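Local coordinates for kinesin-like protein (Caenorhabditis elegans, PDB 5X3E) that probably hydrolyses ATP to drive movement along microtubules, as a motor of the kinesin-6 family, at residues Leu115-Gly120 against Gly403-Val408; Ile36-Arg41 against Val369-Gln374; Val298-Leu303 against Gln328-Asp333. All coordinates share one frame; numbering follows the deposited sequence.

Contact 1 of 3, residues Leu115-Gly120 against Gly403-Val408; sequences LLFTYG and GKIRMV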
ATOM      1  N   LEU A 115       2.312  -6.193   0.133  1.00 46.10           N
ATOM      2  CA  LEU A 115       2.682  -4.917  -0.468  1.00 48.19           C
ATOM      3  C   LEU A 115       2.034  -4.797  -1.839  1.00 48.91           C
ATOM      4  O   LEU A 115       2.108  -5.728  -2.646  1.00 48.05           O
ATOM      5  CB  LEU A 115       4.207  -4.791  -0.585  1.00 49.37           C
ATOM      6  CG  LEU A 115       4.783  -3.591  -1.338  1.00 51.45           C
ATOM      7  CD1 LEU A 115       4.302  -2.284  -0.738  1.00 47.37           C
ATOM      8  CD2 LEU A 115       6.298  -3.654  -1.308  1.00 55.88           C
ATOM      9  N   LEU A 116       1.402  -3.654  -2.104  1.00 51.71           N
ATOM     10  CA  LEU A 116       0.710  -3.429  -3.369  1.00 46.23           C
ATOM     11  C   LEU A 116       1.078  -2.058  -3.919  1.00 49.50           C
ATOM     12  O   LEU A 116       0.908  -1.046  -3.230  1.00 52.47           O
ATOM     13  CB  LEU A 116      -0.804  -3.551  -3.193  1.00 49.14           C
ATOM     14  CG  LEU A 116      -1.701  -3.707  -4.428  1.00 52.06           C
ATOM     15  CD1 LEU A 116      -2.978  -4.311  -3.952  1.00 51.18           C
ATOM     16  CD2 LEU A 116      -1.994  -2.390  -5.137  1.00 45.31           C
ATOM     17  N   PHE A 117       1.584  -2.031  -5.152  1.00 55.56           N
ATOM     18  CA  PHE A 117       1.897  -0.805  -5.872  1.00 53.65           C
ATOM     19  C   PHE A 117       0.881  -0.567  -6.982  1.00 60.35           C
ATOM     20  O   PHE A 117       0.397  -1.512  -7.612  1.00 75.14           O
ATOM     21  CB  PHE A 117       3.280  -0.860  -6.527  1.00 54.15           C
ATOM     22  CG  PHE A 117       4.419  -1.017  -5.573  1.00 65.37           C
ATOM     23  CD1 PHE A 117       4.937   0.081  -4.901  1.00 76.28           C
ATOM     24  CD2 PHE A 117       5.015  -2.252  -5.396  1.00 59.52           C
ATOM     25  CE1 PHE A 117       6.009  -0.058  -4.038  1.00 60.26           C
ATOM     26  CE2 PHE A 117       6.083  -2.398  -4.541  1.00 64.35           C
ATOM     27  CZ  PHE A 117       6.584  -1.299  -3.859  1.00 60.12           C
ATOM     28  N   THR A 118       0.581   0.703  -7.237  1.00 53.37           N
ATOM     29  CA  THR A 118      -0.023   1.124  -8.497  1.00 54.44           C
ATOM     30  C   THR A 118       0.999   1.968  -9.248  1.00 55.14           C
ATOM     31  O   THR A 118       1.537   2.934  -8.697  1.00 50.86           O
ATOM     32  CB  THR A 118      -1.329   1.906  -8.286  1.00 57.32           C
ATOM     33  OG1 THR A 118      -1.111   3.019  -7.413  1.00 69.60           O
ATOM     34  CG2 THR A 118      -2.405   1.008  -7.700  1.00 57.01           C
ATOM     35  N   TYR A 119       1.283   1.581 -10.487  1.00 60.31           N
ATOM     36  CA  TYR A 119       2.320   2.192 -11.307  1.00 68.93           C
ATOM     37  C   TYR A 119       1.719   2.700 -12.613  1.00 75.91           C
ATOM     38  O   TYR A 119       0.720   2.163 -13.096  1.00 74.35           O
ATOM     39  CB  TYR A 119       3.435   1.177 -11.596  1.00 67.84           C
ATOM     40  CG  TYR A 119       4.603   1.722 -12.380  1.00 67.37           C
ATOM     41  CD1 TYR A 119       5.712   2.241 -11.732  1.00 70.34           C
ATOM     42  CD2 TYR A 119       4.602   1.703 -13.768  1.00 70.37           C
ATOM     43  CE1 TYR A 119       6.784   2.742 -12.441  1.00 75.28           C
ATOM     44  CE2 TYR A 119       5.668   2.204 -14.487  1.00 77.67           C
ATOM     45  CZ  TYR A 119       6.758   2.721 -13.816  1.00 77.25           C
ATOM     46  OH  TYR A 119       7.830   3.217 -14.521  1.00 85.28           O
ATOM     47  N   GLY A 120       2.314   3.742 -13.172  1.00 71.80           N
ATOM     48  CA  GLY A 120       1.903   4.207 -14.484  1.00 74.47           C
ATOM     49  C   GLY A 120       2.097   5.702 -14.644  1.00 87.71           C
ATOM     50  O   GLY A 120       2.652   6.381 -13.784  1.00 86.64           O
ATOM     51  N   GLY A 403       7.195 -11.628   2.683  1.00 60.99           N
ATOM     52  CA  GLY A 403       5.845 -11.175   2.415  1.00 62.78           C
ATOM     53  C   GLY A 403       5.459 -11.369   0.964  1.00 62.67           C
ATOM     54  O   GLY A 403       6.149 -12.026   0.180  1.00 77.65           O
ATOM     55  N   LYS A 404       4.341 -10.750   0.598  1.00 63.45           N
ATOM     56  CA  LYS A 404       3.773 -10.869  -0.738  1.00 64.03           C
ATOM     57  C   LYS A 404       3.726  -9.507  -1.417  1.00 57.61           C
ATOM     58  O   LYS A 404       3.242  -8.536  -0.828  1.00 60.14           O
ATOM     59  CB  LYS A 404       2.367 -11.479  -0.671  1.00 54.80           C
ATOM     60  CG  LYS A 404       1.616 -11.485  -1.984  1.00 73.85           C
ATOM     61  CD  LYS A 404       2.138 -12.540  -2.942  1.00 85.11           C
ATOM     62  CE  LYS A 404       1.245 -12.629  -4.172  1.00 83.59           C
ATOM     63  NZ  LYS A 404       1.620 -13.744  -5.080  1.00 88.36           N
ATOM     64  N   ILE A 405       4.236  -9.434  -2.644  1.00 51.11           N
ATOM     65  CA  ILE A 405       4.263  -8.200  -3.422  1.00 52.93           C
ATOM     66  C   ILE A 405       3.385  -8.388  -4.651  1.00 51.17           C
ATOM     67  O   ILE A 405       3.533  -9.374  -5.384  1.00 59.35           O
ATOM     68  CB  ILE A 405       5.693  -7.810  -3.843  1.00 54.38           C
ATOM     69  CG1 ILE A 405       6.622  -7.719  -2.638  1.00 56.21           C
ATOM     70  CG2 ILE A 405       5.687  -6.487  -4.601  1.00 52.48           C
ATOM     71  CD1 ILE A 405       8.037  -7.339  -3.026  1.00 51.30           C
ATOM     72  N   ARG A 406       2.469  -7.451  -4.876  1.00 47.01           N
ATOM     73  CA  ARG A 406       1.722  -7.395  -6.128  1.00 55.91           C
ATOM     74  C   ARG A 406       1.824  -5.990  -6.699  1.00 53.81           C
ATOM     75  O   ARG A 406       1.546  -5.009  -6.002  1.00 51.38           O
ATOM     76  CB  ARG A 406       0.246  -7.785  -5.940  1.00 41.59           C
ATOM     77  CG  ARG A 406      -0.590  -7.597  -7.204  1.00 44.60           C
ATOM     78  CD  ARG A 406      -1.938  -8.329  -7.165  1.00 54.08           C
ATOM     79  NE  ARG A 406      -1.798  -9.779  -7.036  1.00 53.49           N
ATOM     80  CZ  ARG A 406      -2.167 -10.475  -5.965  1.00 54.41           C
ATOM     81  NH1 ARG A 406      -2.715  -9.859  -4.925  1.00 54.86           N
ATOM     82  NH2 ARG A 406      -1.999 -11.790  -5.933  1.00 49.22           N
ATOM     83  N   MET A 407       2.193  -5.898  -7.972  1.00 51.73           N
ATOM     84  CA  MET A 407       2.286  -4.621  -8.662  1.00 55.42           C
ATOM     85  C   MET A 407       1.183  -4.526  -9.707  1.00 56.52           C
ATOM     86  O   MET A 407       0.968  -5.462 -10.488  1.00 59.48           O
ATOM     87  CB  MET A 407       3.659  -4.446  -9.317  1.00 64.62           C
ATOM     88  CG  MET A 407       3.801  -3.139 -10.082  1.00 80.00           C
ATOM     89  SD  MET A 407       5.465  -2.450  -9.987  1.00 88.57           S
ATOM     90  CE  MET A 407       6.429  -3.955  -9.912  1.00 94.38           C
ATOM     91  N   VAL A 408       0.479  -3.401  -9.702  1.00 51.43           N
ATOM     92  CA  VAL A 408      -0.594  -3.123 -10.646  1.00 56.72           C
ATOM     93  C   VAL A 408      -0.093  -2.049 -11.602  1.00 64.52           C
ATOM     94  O   VAL A 408       0.026  -0.876 -11.224  1.00 62.99           O
ATOM     95  CB  VAL A 408      -1.877  -2.679  -9.935  1.00 46.70           C
ATOM     96  CG1 VAL A 408      -2.960  -2.377 -10.950  1.00 46.79           C
ATOM     97  CG2 VAL A 408      -2.329  -3.745  -8.952  1.00 43.31           C
TER
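L115 through T118 pair in parallel with I405 through V408, two neighbouring central strands of the P-loop NTPase sheet that forms the core of a kinesin motor domain. The strand axes lie 4.7 Å apart, and alternate side chains go to opposite faces of the sheet. Five backbone bonds tie the strands: the amides of L115, F117 and Y119 give to the carbonyls of K404, R406 and V408, and those of R406 and V408 give back to L115 and F117.

L115, F117, I405 and M407 share one face, where helix 350-375 packs on I405 and M407. F117 is the flat piece of this cluster. Its CG stands beside its own backbone N (chi1 -62°), which swings the ring back along the strand toward L115 and I405. L115 CD1 then sits over one ring face, 4.0 Å above the plane and offset toward the rim, while I405 CG2 meets the ring edge at F117 CE2, 4.1 Å away. M407 adds a Met-aromatic contact, its SD lying obliquely 5.4 Å from the centroid of the F117 ring. A flexible thioether suits this place, since M407 also reaches F427 and helix 350-375.

The other face carries L116, T118, R406 and V408. R406 keeps its aliphatic part by the sheet and turns its guanidinium away to salt bridges with D103 and E37, an arrangement a long, charge-tipped chain makes possible. After Y119 the chain runs on into what is probably the nucleotide-binding P-loop, where G120 O accepts a bond from K126 NZ. Branched V408 fits beside leucine: its CG2 lies 4.1 Å from L116 CD2.

Contact 2 of 3, residues Ile36-Arg41 against Val369-Gln374; sequences IEVVCR and VLRRNQ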
ATOM      1  N   ILE A  36       6.346 -12.554  -6.364  1.00 76.86           N
ATOM      2  CA  ILE A  36       5.794 -11.281  -6.797  1.00 63.79           C
ATOM      3  C   ILE A  36       4.949 -11.509  -8.045  1.00 65.82           C
ATOM      4  O   ILE A  36       5.317 -12.285  -8.939  1.00 70.04           O
ATOM      5  CB  ILE A  36       6.904 -10.246  -7.055  1.00 60.73           C
ATOM      6  CG1 ILE A  36       6.292  -8.945  -7.587  1.00 56.72           C
ATOM      7  CG2 ILE A  36       7.946 -10.788  -8.019  1.00 62.20           C
ATOM      8  CD1 ILE A  36       7.293  -7.846  -7.827  1.00 76.12           C
ATOM      9  N   GLU A  37       3.789 -10.861  -8.093  1.00 59.09           N
ATOM     10  CA  GLU A  37       2.940 -10.881  -9.272  1.00 61.20           C
ATOM     11  C   GLU A  37       2.786  -9.461  -9.793  1.00 63.57           C
ATOM     12  O   GLU A  37       2.674  -8.511  -9.012  1.00 61.04           O
ATOM     13  CB  GLU A  37       1.563 -11.481  -8.969  1.00 58.82           C
ATOM     14  CG  GLU A  37       0.733 -11.749 -10.216  1.00 66.98           C
ATOM     15  CD  GLU A  37      -0.713 -12.106  -9.915  1.00 66.34           C
ATOM     16  OE1 GLU A  37      -1.308 -12.857 -10.716  1.00 64.30           O
ATOM     17  OE2 GLU A  37      -1.249 -11.661  -8.876  1.00 68.45           O
ATOM     18  N   VAL A  38       2.798  -9.322 -11.113  1.00 60.11           N
ATOM     19  CA  VAL A  38       2.571  -8.044 -11.773  1.00 60.65           C
ATOM     20  C   VAL A  38       1.336  -8.186 -12.647  1.00 59.89           C
ATOM     21  O   VAL A  38       1.270  -9.085 -13.496  1.00 65.99           O
ATOM     22  CB  VAL A  38       3.783  -7.602 -12.608  1.00 66.45           C
ATOM     23  CG1 VAL A  38       3.505  -6.266 -13.265  1.00 58.93           C
ATOM     24  CG2 VAL A  38       5.016  -7.516 -11.732  1.00 66.38           C
ATOM     25  N   VAL A  39       0.359  -7.305 -12.438  1.00 65.09           N
ATOM     26  CA  VAL A  39      -0.851  -7.286 -13.246  1.00 56.13           C
ATOM     27  C   VAL A  39      -0.960  -5.911 -13.889  1.00 60.79           C
ATOM     28  O   VAL A  39      -0.325  -4.941 -13.464  1.00 70.28           O
ATOM     29  CB  VAL A  39      -2.125  -7.611 -12.438  1.00 51.82           C
ATOM     30  CG1 VAL A  39      -1.950  -8.907 -11.658  1.00 51.40           C
ATOM     31  CG2 VAL A  39      -2.493  -6.453 -11.521  1.00 43.79           C
ATOM     32  N   CYS A  40      -1.761  -5.842 -14.943  1.00 71.32           N
ATOM     33  CA  CYS A  40      -1.882  -4.639 -15.749  1.00 66.58           C
ATOM     34  C   CYS A  40      -3.357  -4.311 -15.942  1.00 64.31           C
ATOM     35  O   CYS A  40      -4.183  -5.214 -16.113  1.00 71.89           O
ATOM     36  CB  CYS A  40      -1.172  -4.823 -17.097  1.00 69.11           C
ATOM     37  SG  CYS A  40      -1.223  -3.393 -18.184  1.00 76.58           S
ATOM     38  N   ARG A  41      -3.687  -3.020 -15.902  1.00 57.37           N
ATOM     39  CA  ARG A  41      -5.070  -2.566 -16.017  1.00 66.78           C
ATOM     40  C   ARG A  41      -5.159  -1.448 -17.044  1.00 70.04           C
ATOM     41  O   ARG A  41      -4.536  -0.394 -16.873  1.00 71.18           O
ATOM     42  CB  ARG A  41      -5.628  -2.087 -14.677  1.00 53.90           C
ATOM     43  CG  ARG A  41      -7.064  -1.617 -14.798  1.00 54.01           C
ATOM     44  CD  ARG A  41      -7.578  -0.971 -13.532  1.00 48.50           C
ATOM     45  NE  ARG A  41      -9.037  -0.967 -13.512  1.00 52.69           N
ATOM     46  CZ  ARG A  41      -9.770  -0.391 -12.569  1.00 57.44           C
ATOM     47  NH1 ARG A  41      -9.180   0.239 -11.562  1.00 63.36           N
ATOM     48  NH2 ARG A  41     -11.094  -0.442 -12.632  1.00 52.81           N
ATOM     49  N   VAL A 369      15.925  -8.469  -9.490  1.00 86.48           N
ATOM     50  CA  VAL A 369      16.761  -9.257  -8.588  1.00 77.94           C
ATOM     51  C   VAL A 369      15.893 -10.167  -7.727  1.00 81.12           C
ATOM     52  O   VAL A 369      16.269 -11.309  -7.431  1.00 87.99           O
ATOM     53  CB  VAL A 369      17.646  -8.331  -7.732  1.00 75.60           C
ATOM     54  CG1 VAL A 369      18.461  -9.140  -6.736  1.00 84.62           C
ATOM     55  CG2 VAL A 369      18.565  -7.516  -8.623  1.00 71.30           C
ATOM     56  N   LEU A 370      14.723  -9.674  -7.309  1.00 76.28           N
ATOM     57  CA  LEU A 370      13.818 -10.489  -6.502  1.00 74.18           C
ATOM     58  C   LEU A 370      13.345 -11.714  -7.269  1.00 81.41           C
ATOM     59  O   LEU A 370      13.285 -12.819  -6.715  1.00 90.30           O
ATOM     60  CB  LEU A 370      12.617  -9.660  -6.043  1.00 68.72           C
ATOM     61  CG  LEU A 370      11.520 -10.445  -5.317  1.00 63.02           C
ATOM     62  CD1 LEU A 370      12.048 -11.065  -4.033  1.00 61.78           C
ATOM     63  CD2 LEU A 370      10.324  -9.555  -5.026  1.00 60.53           C
ATOM     64  N   ARG A 371      12.996 -11.537  -8.544  1.00 75.94           N
ATOM     65  CA  ARG A 371      12.542 -12.662  -9.351  1.00 76.15           C
ATOM     66  C   ARG A 371      13.629 -13.715  -9.503  1.00 82.73           C
ATOM     67  O   ARG A 371      13.358 -14.916  -9.400  1.00 90.20           O
ATOM     68  CB  ARG A 371      12.085 -12.176 -10.719  1.00 73.42           C
ATOM     69  CG  ARG A 371      10.694 -11.584 -10.744  1.00 67.19           C
ATOM     70  CD  ARG A 371      10.496 -10.831 -12.037  1.00 72.25           C
ATOM     71  NE  ARG A 371       9.143 -10.320 -12.192  1.00 84.64           N
ATOM     72  CZ  ARG A 371       8.830  -9.293 -12.971  1.00 95.25           C
ATOM     73  NH1 ARG A 371       9.780  -8.667 -13.654  1.00 90.41           N
ATOM     74  NH2 ARG A 371       7.573  -8.891 -13.065  1.00106.08           N
ATOM     75  N   ARG A 372      14.865 -13.288  -9.763  1.00 80.87           N
ATOM     76  CA  ARG A 372      15.941 -14.256  -9.940  1.00 88.26           C
ATOM     77  C   ARG A 372      16.214 -15.006  -8.644  1.00 91.57           C
ATOM     78  O   ARG A 372      16.484 -16.213  -8.661  1.00 98.02           O
ATOM     79  CB  ARG A 372      17.211 -13.554 -10.418  1.00 91.95           C
ATOM     80  CG  ARG A 372      17.035 -12.717 -11.671  1.00 94.44           C
ATOM     81  CD  ARG A 372      18.370 -12.186 -12.168  1.00 97.32           C
ATOM     82  NE  ARG A 372      18.205 -11.171 -13.202  1.00104.44           N
ATOM     83  CZ  ARG A 372      18.394  -9.870 -12.996  1.00 97.77           C
ATOM     84  NH1 ARG A 372      18.767  -9.437 -11.799  1.00 88.77           N
ATOM     85  NH2 ARG A 372      18.219  -9.005 -13.987  1.00104.77           N
ATOM     86  N   ASN A 373      16.147 -14.307  -7.508  1.00 89.36           N
ATOM     87  CA  ASN A 373      16.367 -14.971  -6.229  1.00 92.40           C
ATOM     88  C   ASN A 373      15.287 -16.006  -5.940  1.00 98.30           C
ATOM     89  O   ASN A 373      15.569 -17.037  -5.320  1.00106.62           O
ATOM     90  CB  ASN A 373      16.427 -13.946  -5.095  1.00 86.37           C
ATOM     91  CG  ASN A 373      17.718 -13.140  -5.090  1.00 87.86           C
ATOM     92  OD1 ASN A 373      18.764 -13.610  -5.539  1.00 91.27           O
ATOM     93  ND2 ASN A 373      17.648 -11.922  -4.570  1.00 88.00           N
ATOM     94  N   GLN A 374      14.054 -15.764  -6.388  1.00 97.22           N
ATOM     95  CA  GLN A 374      12.986 -16.718  -6.109  1.00 93.93           C
ATOM     96  C   GLN A 374      13.156 -18.026  -6.872  1.00102.02           C
ATOM     97  O   GLN A 374      12.519 -19.022  -6.517  1.00110.17           O
ATOM     98  CB  GLN A 374      11.626 -16.093  -6.427  1.00 87.87           C
ATOM     99  CG  GLN A 374      11.211 -14.991  -5.456  1.00 82.78           C
ATOM    100  CD  GLN A 374       9.988 -14.217  -5.918  1.00 86.34           C
ATOM    101  OE1 GLN A 374       9.697 -14.143  -7.112  1.00 95.71           O
ATOM    102  NE2 GLN A 374       9.258 -13.644  -4.964  1.00 79.95           N
TER
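I36 lays its CG2 methyl across the side of helix 350-375, over the side chains of L370, R371 and Q374. Its CG1 points opposite the backbone N (chi1 177°), leaving CG2 as the branch that faces the helix. There I36 CG2 is 4.0 Å from L370 CD2, and the same methyl lies 4.0 Å from R371 CG, where the arginine chain passes at about a right angle. A beta-branched aliphatic residue suits the spot, having one branch for the helix and the other, through CG1, for the backbone of strand 404-411 at I405 O.

R371 stays extended from CG to NE, which carries NH2 past I36 to the V38 CG2 methyl; that nitrogen finds its polar partner in F427 O. Q374 meets the I36 methyl a little farther along the helix, its OE1 3.9 Å from I36 CG2. An alanine in place of Q374 would remove this amide and is likely to open a gap beside the I36 CG2 methyl.

The helix thus rests on the beginning of strand 37-42, while L370 also touches I405 of the adjacent strand 404-411, so the last turns of helix 350-375 straddle two parallel strands of the central sheet.

Contact 3 of 3, residues Val298-Leu303 against Gln328-Asp333; sequences VFTIKL and QLCLVD. With SO4 (sulfate ion), chain C.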
ATOM      1  N   VAL A 298       2.367   6.221   0.757  1.00 48.93           N
ATOM      2  CA  VAL A 298       2.473   4.912   1.392  1.00 44.78           C
ATOM      3  C   VAL A 298       1.456   4.858   2.522  1.00 47.59           C
ATOM      4  O   VAL A 298       1.617   5.528   3.552  1.00 42.40           O
ATOM      5  CB  VAL A 298       3.893   4.644   1.911  1.00 47.62           C
ATOM      6  CG1 VAL A 298       3.985   3.255   2.523  1.00 43.41           C
ATOM      7  CG2 VAL A 298       4.909   4.816   0.784  1.00 45.67           C
ATOM      8  N   PHE A 299       0.409   4.069   2.332  1.00 40.40           N
ATOM      9  CA  PHE A 299      -0.624   3.882   3.341  1.00 43.98           C
ATOM     10  C   PHE A 299      -0.503   2.455   3.867  1.00 45.41           C
ATOM     11  O   PHE A 299      -0.692   1.493   3.117  1.00 45.14           O
ATOM     12  CB  PHE A 299      -2.006   4.164   2.762  1.00 38.85           C
ATOM     13  CG  PHE A 299      -3.096   4.191   3.791  1.00 52.51           C
ATOM     14  CD1 PHE A 299      -3.368   5.346   4.503  1.00 43.19           C
ATOM     15  CD2 PHE A 299      -3.856   3.060   4.045  1.00 45.44           C
ATOM     16  CE1 PHE A 299      -4.374   5.372   5.451  1.00 49.98           C
ATOM     17  CE2 PHE A 299      -4.864   3.081   4.992  1.00 43.23           C
ATOM     18  CZ  PHE A 299      -5.123   4.238   5.696  1.00 47.30           C
ATOM     19  N   THR A 300      -0.145   2.317   5.140  1.00 52.35           N
ATOM     20  CA  THR A 300       0.113   1.011   5.735  1.00 41.51           C
ATOM     21  C   THR A 300      -0.972   0.689   6.754  1.00 40.98           C
ATOM     22  O   THR A 300      -1.163   1.435   7.722  1.00 53.65           O
ATOM     23  CB  THR A 300       1.487   0.977   6.396  1.00 51.89           C
ATOM     24  OG1 THR A 300       2.493   1.272   5.418  1.00 50.27           O
ATOM     25  CG2 THR A 300       1.747  -0.397   6.989  1.00 55.99           C
ATOM     26  N   ILE A 301      -1.661  -0.425   6.542  1.00 36.37           N
ATOM     27  CA  ILE A 301      -2.664  -0.937   7.468  1.00 35.61           C
ATOM     28  C   ILE A 301      -2.000  -1.995   8.333  1.00 46.56           C
ATOM     29  O   ILE A 301      -1.510  -3.007   7.819  1.00 52.44           O
ATOM     30  CB  ILE A 301      -3.875  -1.517   6.721  1.00 42.17           C
ATOM     31  CG1 ILE A 301      -4.412  -0.499   5.714  1.00 45.98           C
ATOM     32  CG2 ILE A 301      -4.957  -1.934   7.711  1.00 34.28           C
ATOM     33  CD1 ILE A 301      -5.315  -1.086   4.663  1.00 47.42           C
ATOM     34  N   LYS A 302      -1.962  -1.754   9.639  1.00 45.19           N
ATOM     35  CA  LYS A 302      -1.333  -2.663  10.586  1.00 48.18           C
ATOM     36  C   LYS A 302      -2.392  -3.353  11.431  1.00 44.55           C
ATOM     37  O   LYS A 302      -3.233  -2.692  12.051  1.00 40.27           O
ATOM     38  CB  LYS A 302      -0.349  -1.925  11.492  1.00 37.63           C
ATOM     39  CG  LYS A 302       0.764  -1.228  10.749  1.00 38.69           C
ATOM     40  CD  LYS A 302       1.681  -0.507  11.716  1.00 40.31           C
ATOM     41  CE  LYS A 302       2.814   0.178  10.969  1.00 52.16           C
ATOM     42  NZ  LYS A 302       3.770   0.837  11.894  1.00 45.30           N
ATOM     43  N   LEU A 303      -2.328  -4.676  11.473  1.00 38.82           N
ATOM     44  CA  LEU A 303      -3.192  -5.476  12.329  1.00 45.34           C
ATOM     45  C   LEU A 303      -2.366  -5.888  13.542  1.00 45.62           C
ATOM     46  O   LEU A 303      -1.562  -6.821  13.474  1.00 46.34           O
ATOM     47  CB  LEU A 303      -3.739  -6.682  11.572  1.00 35.27           C
ATOM     48  CG  LEU A 303      -4.700  -7.574  12.352  1.00 33.80           C
ATOM     49  CD1 LEU A 303      -5.908  -6.770  12.774  1.00 33.53           C
ATOM     50  CD2 LEU A 303      -5.112  -8.778  11.517  1.00 34.72           C
ATOM     51  N   GLN A 328       1.155  -6.482   8.311  1.00 50.37           N
ATOM     52  CA  GLN A 328       0.997  -5.262   7.529  1.00 52.38           C
ATOM     53  C   GLN A 328       0.396  -5.541   6.164  1.00 52.22           C
ATOM     54  O   GLN A 328       0.779  -6.501   5.487  1.00 48.46           O
ATOM     55  CB  GLN A 328       2.327  -4.563   7.285  1.00 42.05           C
ATOM     56  CG  GLN A 328       2.965  -3.943   8.477  1.00 67.12           C
ATOM     57  CD  GLN A 328       4.140  -3.084   8.074  1.00 57.25           C
ATOM     58  OE1 GLN A 328       4.560  -3.094   6.912  1.00 42.47           O
ATOM     59  NE2 GLN A 328       4.681  -2.337   9.026  1.00 73.90           N
ATOM     60  N   LEU A 329      -0.508  -4.663   5.745  1.00 43.76           N
ATOM     61  CA  LEU A 329      -0.898  -4.548   4.348  1.00 44.01           C
ATOM     62  C   LEU A 329      -0.565  -3.129   3.920  1.00 48.04           C
ATOM     63  O   LEU A 329      -1.118  -2.166   4.461  1.00 50.85           O
ATOM     64  CB  LEU A 329      -2.382  -4.862   4.144  1.00 45.45           C
ATOM     65  CG  LEU A 329      -2.812  -5.313   2.744  1.00 52.63           C
ATOM     66  CD1 LEU A 329      -4.204  -5.914   2.773  1.00 59.12           C
ATOM     67  CD2 LEU A 329      -2.772  -4.170   1.758  1.00 42.42           C
ATOM     68  N   CYS A 330       0.340  -3.006   2.959  1.00 37.92           N
ATOM     69  CA  CYS A 330       0.902  -1.726   2.566  1.00 41.78           C
ATOM     70  C   CYS A 330       0.501  -1.420   1.128  1.00 41.86           C
ATOM     71  O   CYS A 330       0.805  -2.195   0.215  1.00 45.68           O
ATOM     72  CB  CYS A 330       2.421  -1.745   2.725  1.00 48.56           C
ATOM     73  SG  CYS A 330       3.188  -0.224   2.197  1.00 64.11           S
ATOM     74  N   LEU A 331      -0.170  -0.287   0.934  1.00 43.64           N
ATOM     75  CA  LEU A 331      -0.682   0.143  -0.362  1.00 48.59           C
ATOM     76  C   LEU A 331       0.068   1.401  -0.779  1.00 47.64           C
ATOM     77  O   LEU A 331       0.023   2.414  -0.074  1.00 65.85           O
ATOM     78  CB  LEU A 331      -2.187   0.411  -0.285  1.00 50.31           C
ATOM     79  CG  LEU A 331      -3.055  -0.778   0.134  1.00 51.78           C
ATOM     80  CD1 LEU A 331      -4.451  -0.305   0.473  1.00 54.82           C
ATOM     81  CD2 LEU A 331      -3.096  -1.826  -0.970  1.00 51.89           C
ATOM     82  N   VAL A 332       0.747   1.339  -1.922  1.00 47.24           N
ATOM     83  CA  VAL A 332       1.654   2.394  -2.360  1.00 41.87           C
ATOM     84  C   VAL A 332       1.170   2.924  -3.698  1.00 55.50           C
ATOM     85  O   VAL A 332       1.026   2.158  -4.661  1.00 68.87           O
ATOM     86  CB  VAL A 332       3.100   1.889  -2.473  1.00 57.78           C
ATOM     87  CG1 VAL A 332       4.025   3.014  -2.923  1.00 52.44           C
ATOM     88  CG2 VAL A 332       3.550   1.300  -1.148  1.00 46.96           C
ATOM     89  N   ASP A 333       0.931   4.230  -3.760  1.00 53.08           N
ATOM     90  CA  ASP A 333       0.517   4.905  -4.986  1.00 56.00           C
ATOM     91  C   ASP A 333       1.740   5.653  -5.509  1.00 63.62           C
ATOM     92  O   ASP A 333       2.042   6.764  -5.067  1.00 63.21           O
ATOM     93  CB  ASP A 333      -0.661   5.838  -4.723  1.00 58.27           C
ATOM     94  CG  ASP A 333      -1.257   6.399  -5.998  1.00 76.16           C
ATOM     95  OD1 ASP A 333      -0.892   5.903  -7.081  1.00 77.01           O
ATOM     96  OD2 ASP A 333      -2.083   7.334  -5.920  1.00 82.61           O
TER
HETATM   97  S   SO4 C 501       5.751   3.086   9.550  1.00 54.03           S
HETATM   98  O1  SO4 C 501       5.740   1.900  10.407  1.00 72.43           O
HETATM   99  O2  SO4 C 501       4.968   2.832   8.343  1.00 86.74           O
HETATM  100  O3  SO4 C 501       7.120   3.396   9.163  1.00 87.81           O
HETATM  101  O4  SO4 C 501       5.194   4.223  10.269  1.00 47.79           O
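V298 to K302 and V332 to Q328 form an antiparallel ladder in the central sheet, made by strands 296-307 and 325-333. F299 and L331 are one hydrogen-bonded pair, with F299 N to L331 O at 2.9 Å and a return bond from L331 N to F299 O. I301 and L329 make the second, all four bonds being close to straight.

On one face V298, T300, C330 and Q328 interlock. V298 CG1 and T300 OG1 lie on C330 SG, each at 3.6 Å from it, and a small thiol leaves room for both beta-branched neighbours. T300 has its hydroxyl beside the backbone N (chi1 -59°), which turns CG2 toward the Q328 amide, 3.8 Å from CD.

In kinesins these two strands link the switch regions: 296-307 follows the first switch segment, and 325-333 runs into the DLAGSE sequence of the second, which D333 begins. The opposite face is oilier, as suits a side packed against helix 141-152: I301 CD1 meets L331 CD1 at 4.3 Å, and F299 turns its ring away to edge-to-face contacts with Y221 and F274.

At the far end K302 and Q328 lie side by side, K302 CE 3.7 Å from Q328 NE2. The extended lysine carries NZ onward to a salt bridge with D261 and to O1 of a sulfate ion, probably from the crystallisation liquor, 2.7 Å from NZ; V256 N and T220 OG1 hold the same ion.

All three contacts reach one central sheet, contact 2 through strand 37-42, on which helix 350-375 packs; its strands run in the order 37-42, 404-411, 114-119, 325-333, 296-307. Contact 1 supplies the middle pair: it touches contact 2 through M407 O and V39 N, and contact 3 through L116 and its neighbours C330 and V332. Their centres lie about 9 Å and 11 Å from that of contact 1, whereas contacts 2 and 3 are about 19 Å apart and do not touch. Along the chain the segments of contacts 1 and 2 alternate, and both of contact 3 fall between 115-120 and 369-374. Distant sequence therefore builds a continuous sheet that brings the probable P-loop beside the start of the second switch.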